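Pectate lyase (Cellvibrio cellulosa, PDB 1GXM) cleaves polygalacturonic acid (pectate) chains by anti-beta-elimination, this chain being the catalytic module of a larger family 10 polysaccharide lyase. Local coordinates at residues Ile178-Trp183 and Leu199-Lys204. Sequence-based numbering, arbitrary orientation.
Sequences ILKAQW and LDYQPK
No direct hydrogen bond joins Y201 to A181, although their CA atoms lie 5.0 Å apart; one water sits between them instead. The water lies 2.7 Å from A181 O and 2.7 Å from Y201 O, within hydrogen-bonding reach of both, and in plane at the edge of the W183 ring. Y201 O also accepts from H196 ND1. The chain turns sharply at Y201, whose phi is positive (66°), and the Asx turn around it is closed by Q202 N bonding to D200 OD1. D200 OD2 offers its syn lone pair to K204 NZ in a 2.7 Å salt bridge. These bonds tie the loop within itself; against the helix end it sets mainly carbon atoms.

Two van der Waals contacts flank the water. On one side the aliphatic part of K180 runs beside the Y201 ring, CB 3.5 Å from Y201 CE1 and CD 3.5 Å from Y201 OH. With CG anti to its carbonyl carbon (chi1 -79°), K180 carries its chain along the ring toward the hydroxyl, and its ammonium turns back to a salt bridge with D176. On the other side P203 crosses W183 at about a right angle, laying CD 3.7 Å from W183 CZ3, while the indole NH is held by L283 O.

Both segments belong to the pectic acid lyase catalytic module, meeting at its surface where helix 161-181 ends and the chain turns toward strand 184-185. The loop between strands 195-196 and 214-215 folds against that C-terminal end: Y201 also meets the Y177 ring, and both A181 and P203 touch H196.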
loop_
_atom_site.group_PDB
_atom_site.type_symbol
_atom_site.label_atom_id
_atom_site.label_comp_id
_atom_site.label_asym_id
_atom_site.label_seq_id
_atom_site.Cartn_x
_atom_site.Cartn_y
_atom_site.Cartn_z
ATOM N N ILE A 178 -4.007 0.058 -11.661
ATOM C CA ILE A 178 -4.519 -0.958 -10.760
ATOM C C ILE A 178 -5.547 -1.843 -11.460
ATOM O O ILE A 178 -5.512 -3.049 -11.359
ATOM C CB ILE A 178 -5.086 -0.300 -9.502
ATOM C CG1 ILE A 178 -3.925 0.192 -8.629
ATOM C CG2 ILE A 178 -5.975 -1.253 -8.736
ATOM C CD1 ILE A 178 -4.346 1.122 -7.572
ATOM N N LEU A 179 -6.425 -1.224 -12.223
ATOM C CA LEU A 179 -7.451 -1.975 -12.921
ATOM C C LEU A 179 -6.842 -2.883 -13.988
ATOM O O LEU A 179 -7.263 -4.023 -14.137
ATOM C CB LEU A 179 -8.461 -1.036 -13.553
ATOM C CG LEU A 179 -9.325 -0.251 -12.584
ATOM C CD1 LEU A 179 -10.134 0.800 -13.334
ATOM C CD2 LEU A 179 -10.224 -1.155 -11.746
ATOM N N LYS A 180 -5.837 -2.388 -14.711
ATOM C CA LYS A 180 -5.164 -3.187 -15.733
ATOM C C LYS A 180 -4.316 -4.304 -15.124
ATOM O O LYS A 180 -4.136 -5.362 -15.715
ATOM C CB LYS A 180 -4.313 -2.302 -16.624
ATOM C CG LYS A 180 -5.122 -1.576 -17.653
ATOM C CD LYS A 180 -4.257 -0.617 -18.424
ATOM C CE LYS A 180 -5.013 -0.043 -19.610
ATOM N NZ LYS A 180 -6.229 0.647 -19.164
ATOM N N ALA A 181 -3.803 -4.070 -13.919
ATOM C CA ALA A 181 -2.913 -5.028 -13.282
ATOM C C ALA A 181 -3.654 -6.146 -12.578
ATOM O O ALA A 181 -3.082 -7.195 -12.300
ATOM C CB ALA A 181 -1.994 -4.328 -12.317
ATOM N N GLN A 182 -4.911 -5.911 -12.240
ATOM C CA GLN A 182 -5.680 -6.865 -11.477
ATOM C C GLN A 182 -5.670 -8.191 -12.203
ATOM O O GLN A 182 -5.944 -8.270 -13.395
ATOM C CB GLN A 182 -7.092 -6.357 -11.244
ATOM C CG GLN A 182 -7.877 -7.169 -10.211
ATOM C CD GLN A 182 -9.208 -6.522 -9.869
ATOM O OE1 GLN A 182 -9.609 -5.541 -10.503
ATOM N NE2 GLN A 182 -9.885 -7.049 -8.869
ATOM N N TRP A 183 -5.328 -9.241 -11.485
ATOM C CA TRP A 183 -5.034 -10.524 -12.100
ATOM C C TRP A 183 -6.281 -11.296 -12.463
ATOM O O TRP A 183 -7.176 -11.468 -11.653
ATOM C CB TRP A 183 -4.181 -11.358 -11.157
ATOM C CG TRP A 183 -3.829 -12.680 -11.702
ATOM C CD1 TRP A 183 -4.334 -13.863 -11.306
ATOM C CD2 TRP A 183 -2.884 -12.960 -12.735
ATOM N NE1 TRP A 183 -3.774 -14.886 -12.031
ATOM C CE2 TRP A 183 -2.857 -14.356 -12.901
ATOM C CE3 TRP A 183 -2.014 -12.173 -13.500
ATOM C CZ2 TRP A 183 -2.031 -14.982 -13.825
ATOM C CZ3 TRP A 183 -1.201 -12.799 -14.425
ATOM C CH2 TRP A 183 -1.220 -14.190 -14.578
ATOM N N LEU A 199 5.526 -1.332 -16.724
ATOM C CA LEU A 199 5.108 -1.194 -18.112
ATOM C C LEU A 199 4.291 -2.339 -18.637
ATOM O O LEU A 199 3.479 -2.156 -19.543
ATOM C CB LEU A 199 6.313 -0.987 -19.020
ATOM C CG LEU A 199 7.167 0.228 -18.661
ATOM C CD1 LEU A 199 8.223 0.430 -19.751
ATOM C CD2 LEU A 199 6.353 1.472 -18.500
ATOM N N ASP A 200 4.529 -3.534 -18.115
ATOM C CA ASP A 200 3.901 -4.736 -18.657
ATOM C C ASP A 200 2.735 -5.254 -17.819
ATOM O O ASP A 200 2.032 -6.142 -18.254
ATOM C CB ASP A 200 4.928 -5.838 -18.956
ATOM C CG ASP A 200 5.559 -6.476 -17.725
ATOM O OD1 ASP A 200 5.025 -6.377 -16.594
ATOM O OD2 ASP A 200 6.607 -7.140 -17.851
ATOM N N TYR A 201 2.536 -4.655 -16.642
ATOM C CA TYR A 201 1.432 -4.984 -15.711
ATOM C C TYR A 201 1.508 -6.385 -15.102
ATOM O O TYR A 201 0.618 -6.780 -14.353
ATOM C CB TYR A 201 0.064 -4.825 -16.391
ATOM C CG TYR A 201 -0.183 -3.466 -16.959
ATOM C CD1 TYR A 201 -0.702 -2.453 -16.172
ATOM C CD2 TYR A 201 0.067 -3.194 -18.294
ATOM C CE1 TYR A 201 -0.939 -1.204 -16.690
ATOM C CE2 TYR A 201 -0.161 -1.935 -18.819
ATOM C CZ TYR A 201 -0.661 -0.955 -18.013
ATOM O OH TYR A 201 -0.903 0.287 -18.530
ATOM N N GLN A 202 2.534 -7.153 -15.430
ATOM C CA GLN A 202 2.621 -8.548 -15.024
ATOM C C GLN A 202 3.077 -8.654 -13.578
ATOM O O GLN A 202 3.882 -7.870 -13.140
ATOM C CB GLN A 202 3.681 -9.286 -15.851
ATOM C CG GLN A 202 3.538 -9.423 -17.350
ATOM C CD GLN A 202 4.823 -10.057 -17.986
ATOM O OE1 GLN A 202 5.752 -10.448 -17.269
ATOM N NE2 GLN A 202 4.869 -10.118 -19.299
ATOM N N PRO A 203 2.646 -9.672 -12.860
ATOM C CA PRO A 203 3.243 -9.963 -11.560
ATOM C C PRO A 203 4.728 -10.149 -11.666
ATOM O O PRO A 203 5.234 -10.734 -12.607
ATOM C CB PRO A 203 2.579 -11.266 -11.153
ATOM C CG PRO A 203 1.249 -11.193 -11.838
ATOM C CD PRO A 203 1.547 -10.593 -13.185
ATOM N N LYS A 204 5.425 -9.654 -10.667
ATOM C CA LYS A 204 6.875 -9.752 -10.587
ATOM C C LYS A 204 7.305 -10.272 -9.227
ATOM O O LYS A 204 6.540 -10.259 -8.260
ATOM C CB LYS A 204 7.528 -8.379 -10.774
ATOM C CG LYS A 204 7.187 -7.718 -12.075
ATOM C CD LYS A 204 7.737 -8.432 -13.301
ATOM C CE LYS A 204 7.317 -7.708 -14.531
ATOM N NZ LYS A 204 7.787 -8.387 -15.796
HETATM O O HOH W 1 -1.404 -8.565 -13.954
#